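Local coordinates for protein molybdopterin converting factor, subunit 1 (MoaD) (Helicobacter pylori, PDB 3RPF) that probably serves as the small, ubiquitin-like sulfur carrier of molybdopterin synthase, supplying sulfur for the molybdopterin dithiolene during molybdenum cofactor biosynthesis, at residues C43-N48 against I65-P70. Sequence-based numbering, arbitrary orientation. Where two conformers were deposited one is given.
Sequences CAIALN and ISLLPP
With CG2 trans to the backbone N and CG1 beside it (chi1 -44°), Ile45, in the conformer given, splits its two branches between two residues of the neighbouring strand. Its CG2 meets CG2 of Ile65 at 3.6 Å. Its CD1, at the end of the other branch, lies 3.8 Å from CG of Leu67. Ile45 and Leu67 run side by side in the same direction. Leu67 also packs on Val5 and Phe7 of strand 4-7, and Ile65 on Leu26, just ahead of helix 27-30.

Four backbone hydrogen bonds join the antiparallel strands. Ala46 and Ser66 form the straighter pair, with Ser66 N to Ala46 O at 2.8 Å and 171° at the hydrogen; the bonds between Ala44 and Leu68 are more bent. Ala46 O accepts a second hydrogen bond from a water that also bonds Ser66 OG, whose other partner is Arg6. Beyond the last pair, Cys43 SG rests 3.8 Å from Pro69 N.

On the opposite face, Ala44 and Leu68 pack against Leu141 of the molybdopterin synthase catalytic subunit, and Ser66 against its Tyr54. This is an antiparallel pairing within the mixed sheet of a ubiquitin-like beta-grasp fold, where strand 64-68 lies between the parallel strand 4-7 and strand 44-47 and leads into the C-terminal Gly-Gly tail characteristic of MoaD.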
loop_
_atom_site.group_PDB
_atom_site.type_symbol
_atom_site.label_atom_id
_atom_site.label_comp_id
_atom_site.label_asym_id
_atom_site.label_seq_id
_atom_site.Cartn_x
_atom_site.Cartn_y
_atom_site.Cartn_z
ATOM N N CYS D 43 -5.037 -4.449 -31.257
ATOM C CA CYS D 43 -3.626 -4.715 -30.973
ATOM C C CYS D 43 -2.725 -3.485 -31.125
ATOM O O CYS D 43 -2.811 -2.761 -32.119
ATOM C CB CYS D 43 -3.101 -5.830 -31.889
ATOM S SG CYS D 43 -3.518 -7.512 -31.366
ATOM N N ALA D 44 -1.856 -3.265 -30.139
ATOM C CA ALA D 44 -0.771 -2.289 -30.255
ATOM C C ALA D 44 0.441 -2.997 -30.857
ATOM O O ALA D 44 0.477 -4.232 -30.894
ATOM C CB ALA D 44 -0.422 -1.705 -28.885
ATOM N N ILE D 45 1.431 -2.241 -31.332
ATOM C CA ILE D 45 2.585 -2.831 -32.019
ATOM C C ILE D 45 3.926 -2.359 -31.450
ATOM O O ILE D 45 4.127 -1.154 -31.240
ATOM C CB ILE D 45 2.590 -2.505 -33.541
ATOM C CG1 ILE D 45 1.196 -2.661 -34.169
ATOM C CG2 ILE D 45 3.611 -3.372 -34.272
ATOM C CD1 ILE D 45 0.685 -4.081 -34.240
ATOM N N ALA D 46 4.841 -3.299 -31.229
ATOM C CA ALA D 46 6.199 -2.977 -30.824
ATOM C C ALA D 46 7.161 -3.314 -31.956
ATOM O O ALA D 46 7.146 -4.428 -32.492
ATOM C CB ALA D 46 6.577 -3.744 -29.569
ATOM N N LEU D 47 7.982 -2.344 -32.337
ATOM C CA LEU D 47 9.043 -2.597 -33.303
ATOM C C LEU D 47 10.330 -2.772 -32.523
ATOM O O LEU D 47 10.813 -1.831 -31.902
ATOM C CB LEU D 47 9.173 -1.441 -34.291
ATOM N N ASN D 48 10.865 -3.988 -32.526
ATOM C CA ASN D 48 12.074 -4.293 -31.765
ATOM C C ASN D 48 11.932 -4.011 -30.268
ATOM O O ASN D 48 12.766 -3.335 -29.658
ATOM C CB ASN D 48 13.267 -3.548 -32.361
ATOM C CG ASN D 48 13.497 -3.909 -33.827
ATOM O OD1 ASN D 48 13.472 -5.084 -34.195
ATOM N ND2 ASN D 48 13.713 -2.899 -34.666
ATOM N N ILE D 65 8.633 -7.434 -35.507
ATOM C CA ILE D 65 7.421 -6.678 -35.236
ATOM C C ILE D 65 6.444 -7.483 -34.389
ATOM O O ILE D 65 6.021 -8.563 -34.799
ATOM C CB ILE D 65 6.767 -6.261 -36.554
ATOM C CG1 ILE D 65 7.642 -5.191 -37.225
ATOM C CG2 ILE D 65 5.331 -5.810 -36.307
ATOM C CD1 ILE D 65 7.112 -4.634 -38.523
ATOM N N SER D 66 6.079 -6.951 -33.223
ATOM C CA SER D 66 5.268 -7.693 -32.255
ATOM C C SER D 66 3.866 -7.122 -32.015
ATOM O O SER D 66 3.702 -5.931 -31.735
ATOM C CB SER D 66 6.013 -7.812 -30.919
ATOM O OG SER D 66 7.253 -8.472 -31.104
ATOM N N LEU D 67 2.866 -7.996 -32.120
ATOM C CA LEU D 67 1.465 -7.634 -31.916
ATOM C C LEU D 67 1.047 -7.902 -30.472
ATOM O O LEU D 67 1.207 -9.020 -29.969
ATOM C CB LEU D 67 0.556 -8.412 -32.871
ATOM C CG LEU D 67 0.382 -7.887 -34.302
ATOM C CD1 LEU D 67 1.441 -8.472 -35.232
ATOM C CD2 LEU D 67 -1.019 -8.176 -34.834
ATOM N N LEU D 68 0.486 -6.879 -29.825
ATOM C CA LEU D 68 0.148 -6.929 -28.406
ATOM C C LEU D 68 -1.336 -6.644 -28.175
ATOM O O LEU D 68 -1.781 -5.499 -28.290
ATOM C CB LEU D 68 0.989 -5.906 -27.633
ATOM C CG LEU D 68 2.476 -5.860 -27.990
ATOM C CD1 LEU D 68 3.223 -4.887 -27.096
ATOM C CD2 LEU D 68 3.087 -7.241 -27.889
ATOM N N PRO D 69 -2.109 -7.693 -27.854
ATOM C CA PRO D 69 -3.539 -7.599 -27.542
ATOM C C PRO D 69 -3.734 -6.916 -26.190
ATOM O O PRO D 69 -2.766 -6.786 -25.441
ATOM C CB PRO D 69 -3.969 -9.068 -27.436
ATOM C CG PRO D 69 -2.855 -9.866 -28.042
ATOM C CD PRO D 69 -1.622 -9.080 -27.790
ATOM N N PRO D 70 -4.966 -6.488 -25.876
ATOM C CA PRO D 70 -5.213 -5.846 -24.576
ATOM C C PRO D 70 -4.690 -6.692 -23.397
ATOM O O PRO D 70 -4.826 -7.921 -23.411
ATOM C CB PRO D 70 -6.739 -5.736 -24.526
ATOM C CG PRO D 70 -7.158 -5.696 -25.976
ATOM C CD PRO D 70 -6.177 -6.561 -26.714
HETATM O O HOH W 1 9.205 -6.567 -31.502
#